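PDB 5V7P: protein-S-isoprenylcysteine O-methyltransferase from Tribolium castaneum, which catalyses methyl transfer from S-adenosyl-L-methionine to the C-terminal isoprenylated cysteine of proteins, forming the methyl ester in the endoplasmic reticulum membrane. Local coordinates for residues A[68-82]-A[93-105]. Residues are numbered along the deposited sequence; the frame is centred on the assembly and turned at random.
Sequences AAFLGLVLVLGLYIK and GGYMSVMALFHYS. With MPG ([(Z)-octadec-9-enyl] (2R)-2,3-bis(oxidanyl)propanoate), chain S; MPG ([(Z)-octadec-9-enyl] (2R)-2,3-bis(oxidanyl)propanoate), chain B; D10 (decane), chain J.
Gly78 and Gly93 meet backbone to backbone: Gly78 O lies 3.1 Å from Gly93 CA, so near that a CB on either residue would run into the opposite helix. One turn along, Ser97 drops its small side chain among Val74, Leu75, Gly78 and Leu79. With OG beside its own backbone N (chi1 -58°), Ser97 OG lies 3.1 Å from Leu75 O across the interface, within hydrogen-bonding distance of both that carbonyl and Gly93 O. Met96 is the neighbouring knob, filling the hole between Val74, Leu77, Gly78 and Ile81; a bend at chi3 (52°) turns CE back toward Gly78 N, while SD meets Ile81 CD1 at 3.7 Å, the two chains crossing nearly at a right angle. This is a knobs-into-holes pairing of consecutive antiparallel transmembrane helices; the axes of segments 68-82 and 93-105 come within 6.9 Å. Ala100 continues the close packing, its CB 3.3 Å from Leu71 O and also against Val74 CG1. Farther on, Leu71 splits its methyls: CD1 lies against Tyr104 CB, CD2 against the decane. Helix 4-29 covers this end, with Phe13 stacked on the Tyr104 ring. At the other end, extended Lys82 lays CD 3.7 Å from Gly94 CA, CE against C21 and CXD of an octadecenyl dihydroxypropanoate lipid's head, and NZ 3.4 Å from C9 at its double bond. With an alanine in its place, Gly94 and the lipid head would probably lose their methylene cover, and C9 the amine beside it. Tyr95 OH hydrogen-bonds O3 of a second such lipid (2.9 Å) and Trp139 NE1.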
loop_
_atom_site.group_PDB
_atom_site.type_symbol
_atom_site.label_atom_id
_atom_site.label_comp_id
_atom_site.label_asym_id
_atom_site.label_seq_id
_atom_site.Cartn_x
_atom_site.Cartn_y
_atom_site.Cartn_z
ATOM N N ALA A 68 6.397 -7.709 12.587
ATOM C CA ALA A 68 6.915 -8.912 11.945
ATOM C C ALA A 68 6.482 -10.161 12.700
ATOM O O ALA A 68 6.105 -11.168 12.089
ATOM C CB ALA A 68 8.439 -8.842 11.849
ATOM N N ALA A 69 6.527 -10.115 14.034
ATOM C CA ALA A 69 6.079 -11.253 14.829
ATOM C C ALA A 69 4.591 -11.508 14.632
ATOM O O ALA A 69 4.154 -12.663 14.549
ATOM C CB ALA A 69 6.389 -11.014 16.306
ATOM N N PHE A 70 3.794 -10.440 14.559
ATOM C CA PHE A 70 2.362 -10.600 14.336
ATOM C C PHE A 70 2.090 -11.272 12.997
ATOM O O PHE A 70 1.224 -12.149 12.899
ATOM C CB PHE A 70 1.668 -9.240 14.406
ATOM C CG PHE A 70 0.265 -9.244 13.868
ATOM C CD1 PHE A 70 -0.783 -9.735 14.630
ATOM C CD2 PHE A 70 -0.006 -8.754 12.602
ATOM C CE1 PHE A 70 -2.075 -9.739 14.137
ATOM C CE2 PHE A 70 -1.294 -8.756 12.102
ATOM C CZ PHE A 70 -2.331 -9.249 12.872
ATOM N N LEU A 71 2.831 -10.884 11.957
ATOM C CA LEU A 71 2.638 -11.491 10.644
ATOM C C LEU A 71 3.073 -12.951 10.632
ATOM O O LEU A 71 2.464 -13.771 9.933
ATOM C CB LEU A 71 3.401 -10.693 9.587
ATOM C CG LEU A 71 2.869 -9.280 9.333
ATOM C CD1 LEU A 71 3.864 -8.467 8.517
ATOM C CD2 LEU A 71 1.521 -9.331 8.630
ATOM N N GLY A 72 4.116 -13.296 11.387
ATOM C CA GLY A 72 4.462 -14.699 11.544
ATOM C C GLY A 72 3.366 -15.472 12.248
ATOM O O GLY A 72 3.073 -16.618 11.897
ATOM N N LEU A 73 2.740 -14.849 13.248
ATOM C CA LEU A 73 1.587 -15.457 13.904
ATOM C C LEU A 73 0.498 -15.778 12.889
ATOM O O LEU A 73 -0.015 -16.902 12.842
ATOM C CB LEU A 73 1.053 -14.514 14.986
ATOM C CG LEU A 73 0.454 -15.143 16.245
ATOM C CD1 LEU A 73 -0.207 -14.077 17.109
ATOM C CD2 LEU A 73 -0.534 -16.230 15.899
ATOM N N VAL A 74 0.144 -14.798 12.055
ATOM C CA VAL A 74 -0.921 -14.992 11.076
ATOM C C VAL A 74 -0.538 -16.079 10.079
ATOM O O VAL A 74 -1.379 -16.888 9.669
ATOM C CB VAL A 74 -1.236 -13.660 10.373
ATOM C CG1 VAL A 74 -2.272 -13.852 9.274
ATOM C CG2 VAL A 74 -1.723 -12.634 11.391
ATOM N N LEU A 75 0.730 -16.115 9.673
ATOM C CA LEU A 75 1.182 -17.130 8.727
ATOM C C LEU A 75 0.920 -18.535 9.264
ATOM O O LEU A 75 0.263 -19.354 8.608
ATOM C CB LEU A 75 2.668 -16.933 8.425
ATOM C CG LEU A 75 3.351 -18.032 7.607
ATOM C CD1 LEU A 75 2.645 -18.246 6.275
ATOM C CD2 LEU A 75 4.813 -17.690 7.385
ATOM N N VAL A 76 1.430 -18.832 10.460
ATOM C CA VAL A 76 1.300 -20.178 11.012
ATOM C C VAL A 76 -0.164 -20.513 11.272
ATOM O O VAL A 76 -0.629 -21.614 10.956
ATOM C CB VAL A 76 2.151 -20.311 12.289
ATOM C CG1 VAL A 76 1.814 -21.595 13.054
ATOM C CG2 VAL A 76 3.632 -20.284 11.931
ATOM N N LEU A 77 -0.909 -19.577 11.860
ATOM C CA LEU A 77 -2.325 -19.822 12.111
ATOM C C LEU A 77 -3.077 -20.077 10.812
ATOM O O LEU A 77 -3.994 -20.905 10.769
ATOM C CB LEU A 77 -2.939 -18.643 12.868
ATOM C CG LEU A 77 -3.195 -18.873 14.359
ATOM C CD1 LEU A 77 -1.940 -19.359 15.078
ATOM C CD2 LEU A 77 -3.719 -17.595 14.999
ATOM N N GLY A 78 -2.699 -19.381 9.739
ATOM C CA GLY A 78 -3.331 -19.629 8.455
ATOM C C GLY A 78 -3.104 -21.048 7.970
ATOM O O GLY A 78 -4.045 -21.746 7.584
ATOM N N LEU A 79 -1.846 -21.494 7.986
ATOM C CA LEU A 79 -1.540 -22.865 7.594
ATOM C C LEU A 79 -2.175 -23.862 8.553
ATOM O O LEU A 79 -2.620 -24.939 8.141
ATOM C CB LEU A 79 -0.026 -23.063 7.537
ATOM C CG LEU A 79 0.716 -22.255 6.471
ATOM C CD1 LEU A 79 2.219 -22.327 6.693
ATOM C CD2 LEU A 79 0.360 -22.752 5.077
ATOM N N TYR A 80 -2.222 -23.518 9.841
ATOM C CA TYR A 80 -2.882 -24.369 10.823
ATOM C C TYR A 80 -4.354 -24.558 10.477
ATOM O O TYR A 80 -4.869 -25.683 10.484
ATOM C CB TYR A 80 -2.717 -23.749 12.214
ATOM C CG TYR A 80 -3.304 -24.541 13.361
ATOM C CD1 TYR A 80 -3.067 -25.902 13.491
ATOM C CD2 TYR A 80 -4.067 -23.912 14.339
ATOM C CE1 TYR A 80 -3.591 -26.619 14.551
ATOM C CE2 TYR A 80 -4.593 -24.622 15.400
ATOM C CZ TYR A 80 -4.352 -25.975 15.501
ATOM O OH TYR A 80 -4.874 -26.684 16.557
ATOM N N ILE A 81 -5.044 -23.461 10.156
ATOM C CA ILE A 81 -6.460 -23.540 9.807
ATOM C C ILE A 81 -6.644 -24.312 8.509
ATOM O O ILE A 81 -7.575 -25.116 8.372
ATOM C CB ILE A 81 -7.055 -22.122 9.713
ATOM C CG1 ILE A 81 -7.108 -21.487 11.105
ATOM C CG2 ILE A 81 -8.449 -22.148 9.076
ATOM C CD1 ILE A 81 -7.460 -20.014 11.106
ATOM N N LYS A 82 -5.767 -24.078 7.535
ATOM C CA LYS A 82 -5.900 -24.729 6.239
ATOM C C LYS A 82 -5.808 -26.244 6.360
ATOM O O LYS A 82 -6.424 -26.968 5.569
ATOM C CB LYS A 82 -4.822 -24.201 5.293
ATOM C CG LYS A 82 -5.092 -24.462 3.830
ATOM C CD LYS A 82 -4.067 -23.759 2.965
ATOM C CE LYS A 82 -4.440 -23.812 1.495
ATOM N NZ LYS A 82 -3.615 -22.861 0.696
ATOM N N GLY A 93 -7.860 -20.180 5.871
ATOM C CA GLY A 93 -6.497 -20.313 6.358
ATOM C C GLY A 93 -5.462 -19.944 5.313
ATOM O O GLY A 93 -4.499 -19.230 5.604
ATOM N N GLY A 94 -5.642 -20.428 4.083
ATOM C CA GLY A 94 -4.713 -20.078 3.021
ATOM C C GLY A 94 -4.730 -18.596 2.705
ATOM O O GLY A 94 -3.697 -18.007 2.377
ATOM N N TYR A 95 -5.905 -17.972 2.802
ATOM C CA TYR A 95 -6.004 -16.532 2.592
ATOM C C TYR A 95 -5.209 -15.770 3.646
ATOM O O TYR A 95 -4.464 -14.837 3.325
ATOM C CB TYR A 95 -7.475 -16.113 2.607
ATOM C CG TYR A 95 -7.702 -14.657 2.937
ATOM C CD1 TYR A 95 -7.638 -13.684 1.952
ATOM C CD2 TYR A 95 -7.992 -14.255 4.237
ATOM C CE1 TYR A 95 -7.847 -12.352 2.250
ATOM C CE2 TYR A 95 -8.202 -12.923 4.544
ATOM C CZ TYR A 95 -8.129 -11.975 3.546
ATOM O OH TYR A 95 -8.338 -10.646 3.838
ATOM N N MET A 96 -5.359 -16.155 4.915
ATOM C CA MET A 96 -4.603 -15.501 5.978
ATOM C C MET A 96 -3.104 -15.588 5.721
ATOM O O MET A 96 -2.379 -14.600 5.886
ATOM C CB MET A 96 -4.940 -16.133 7.327
ATOM C CG MET A 96 -6.348 -15.851 7.813
ATOM S SD MET A 96 -6.804 -16.864 9.234
ATOM C CE MET A 96 -5.435 -16.567 10.350
ATOM N N SER A 97 -2.621 -16.763 5.317
ATOM C CA SER A 97 -1.187 -16.942 5.106
ATOM C C SER A 97 -0.689 -16.104 3.934
ATOM O O SER A 97 0.373 -15.476 4.022
ATOM C CB SER A 97 -0.879 -18.420 4.886
ATOM O OG SER A 97 -1.305 -19.191 5.994
ATOM N N VAL A 98 -1.436 -16.091 2.828
ATOM C CA VAL A 98 -1.069 -15.260 1.683
ATOM C C VAL A 98 -0.961 -13.801 2.102
ATOM O O VAL A 98 -0.034 -13.087 1.701
ATOM C CB VAL A 98 -2.091 -15.455 0.546
ATOM C CG1 VAL A 98 -2.008 -14.332 -0.487
ATOM C CG2 VAL A 98 -1.872 -16.801 -0.132
ATOM N N MET A 99 -1.909 -13.334 2.915
ATOM C CA MET A 99 -1.897 -11.945 3.354
ATOM C C MET A 99 -0.670 -11.646 4.202
ATOM O O MET A 99 -0.008 -10.619 4.013
ATOM C CB MET A 99 -3.172 -11.648 4.141
ATOM C CG MET A 99 -4.441 -11.768 3.318
ATOM S SD MET A 99 -4.782 -10.270 2.384
ATOM C CE MET A 99 -5.208 -9.149 3.718
ATOM N N ALA A 100 -0.352 -12.532 5.147
ATOM C CA ALA A 100 0.788 -12.301 6.026
ATOM C C ALA A 100 2.092 -12.271 5.241
ATOM O O ALA A 100 2.955 -11.421 5.488
ATOM C CB ALA A 100 0.839 -13.376 7.111
ATOM N N LEU A 101 2.256 -13.194 4.290
ATOM C CA LEU A 101 3.484 -13.222 3.502
ATOM C C LEU A 101 3.613 -11.975 2.637
ATOM O O LEU A 101 4.715 -11.443 2.469
ATOM C CB LEU A 101 3.531 -14.482 2.637
ATOM C CG LEU A 101 3.935 -15.787 3.331
ATOM C CD1 LEU A 101 3.909 -16.944 2.340
ATOM C CD2 LEU A 101 5.317 -15.681 3.974
ATOM N N PHE A 102 2.501 -11.493 2.082
ATOM C CA PHE A 102 2.555 -10.289 1.261
ATOM C C PHE A 102 3.120 -9.116 2.051
ATOM O O PHE A 102 4.078 -8.465 1.621
ATOM C CB PHE A 102 1.166 -9.943 0.729
ATOM C CG PHE A 102 1.113 -8.623 0.012
ATOM C CD1 PHE A 102 1.391 -8.548 -1.342
ATOM C CD2 PHE A 102 0.804 -7.458 0.696
ATOM C CE1 PHE A 102 1.353 -7.338 -2.003
ATOM C CE2 PHE A 102 0.765 -6.242 0.038
ATOM C CZ PHE A 102 1.040 -6.182 -1.313
ATOM N N HIS A 103 2.536 -8.836 3.217
ATOM C CA HIS A 103 2.913 -7.641 3.962
ATOM C C HIS A 103 4.333 -7.744 4.507
ATOM O O HIS A 103 5.065 -6.750 4.529
ATOM C CB HIS A 103 1.912 -7.392 5.089
ATOM C CG HIS A 103 0.567 -6.939 4.609
ATOM N ND1 HIS A 103 0.345 -5.674 4.108
ATOM C CD2 HIS A 103 -0.622 -7.583 4.543
ATOM C CE1 HIS A 103 -0.923 -5.558 3.758
ATOM N NE2 HIS A 103 -1.532 -6.702 4.012
ATOM N N TYR A 104 4.749 -8.935 4.946
ATOM C CA TYR A 104 6.102 -9.071 5.474
ATOM C C TYR A 104 7.137 -9.007 4.358
ATOM O O TYR A 104 8.099 -8.234 4.432
ATOM C CB TYR A 104 6.267 -10.372 6.254
ATOM C CG TYR A 104 7.716 -10.579 6.617
ATOM C CD1 TYR A 104 8.338 -9.747 7.538
ATOM C CD2 TYR A 104 8.476 -11.566 6.008
ATOM C CE1 TYR A 104 9.664 -9.907 7.858
ATOM C CE2 TYR A 104 9.807 -11.734 6.326
ATOM C CZ TYR A 104 10.394 -10.900 7.253
ATOM O OH TYR A 104 11.717 -11.051 7.576
ATOM N N SER A 105 6.970 -9.836 3.323
ATOM C CA SER A 105 7.911 -9.819 2.210
ATOM C C SER A 105 8.012 -8.433 1.590
ATOM O O SER A 105 9.059 -8.072 1.040
ATOM C CB SER A 105 7.492 -10.846 1.157
ATOM O OG SER A 105 6.190 -10.570 0.670
HETATM C C2 MPG S . -3.350 -28.700 2.389
HETATM C C3 MPG S . -2.865 -27.319 2.825
HETATM C C4 MPG S . -1.337 -27.273 2.821
HETATM C C5 MPG S . -0.837 -26.960 1.414
HETATM C C6 MPG S . -0.971 -25.462 1.141
HETATM C C7 MPG S . -0.436 -25.116 -0.252
HETATM C C8 MPG S . -1.218 -25.819 -1.362
HETATM C C9 MPG S . -2.699 -25.450 -1.267
HETATM C C10 MPG S . -3.617 -26.050 -1.995
HETATM C C11 MPG S . -3.292 -27.162 -2.990
HETATM C C12 MPG S . -3.590 -28.515 -2.351
HETATM C C13 MPG S . -2.850 -29.612 -3.115
HETATM C C14 MPG S . -3.220 -29.543 -4.597
HETATM O O1 MPG S . -5.345 -27.558 1.722
HETATM C C1 MPG S . -4.878 -28.719 2.350
HETATM C CXD MPG S . -7.340 -26.013 1.471
HETATM O O2 MPG S . -8.726 -26.061 1.675
HETATM C C21 MPG S . -7.042 -25.633 0.022
HETATM O O3 MPG S . -8.107 -26.035 -0.797
HETATM O O4 MPG S . -7.434 -28.287 2.085
HETATM C CX3 MPG S . -6.731 -27.380 1.786
HETATM C C2 MPG B . -9.324 -4.140 -0.804
HETATM C C3 MPG B . -8.964 -4.453 -2.252
HETATM C C4 MPG B . -7.894 -3.501 -2.777
HETATM C C5 MPG B . -7.380 -4.019 -4.101
HETATM C C6 MPG B . -6.433 -2.992 -4.699
HETATM C C7 MPG B . -5.171 -2.793 -3.863
HETATM C C8 MPG B . -4.819 -1.318 -3.939
HETATM C C9 MPG B . -3.375 -1.129 -3.484
HETATM C C10 MPG B . -3.037 -0.499 -2.383
HETATM C C11 MPG B . -4.050 0.127 -1.423
HETATM C C12 MPG B . -3.487 0.096 -0.011
HETATM C C13 MPG B . -2.318 1.065 0.119
HETATM C C14 MPG B . -1.481 0.638 1.316
HETATM C C15 MPG B . -0.446 1.712 1.642
HETATM C C16 MPG B . -0.519 2.086 3.121
HETATM O O1 MPG B . -8.123 -5.694 0.529
HETATM C C1 MPG B . -8.143 -4.359 0.141
HETATM C CXD MPG B . -6.727 -7.767 0.749
HETATM O O2 MPG B . -6.569 -8.809 -0.170
HETATM C C21 MPG B . -7.830 -8.144 1.749
HETATM O O3 MPG B . -8.502 -9.291 1.313
HETATM O O4 MPG B . -6.527 -6.185 -0.985
HETATM C CX3 MPG B . -7.101 -6.489 0.008
HETATM C C1 D10 J . -10.176 -13.104 10.909
HETATM C C2 D10 J . -8.909 -12.255 10.990
HETATM C C3 D10 J . -8.131 -12.341 9.677
HETATM C C4 D10 J . -6.893 -11.453 9.779
HETATM C C5 D10 J . -6.107 -11.491 8.470
HETATM C C6 D10 J . -4.941 -10.508 8.566
HETATM C C7 D10 J . -4.093 -10.584 7.299
HETATM C C8 D10 J . -3.177 -9.362 7.224
HETATM C C9 D10 J . -2.143 -9.427 8.344
#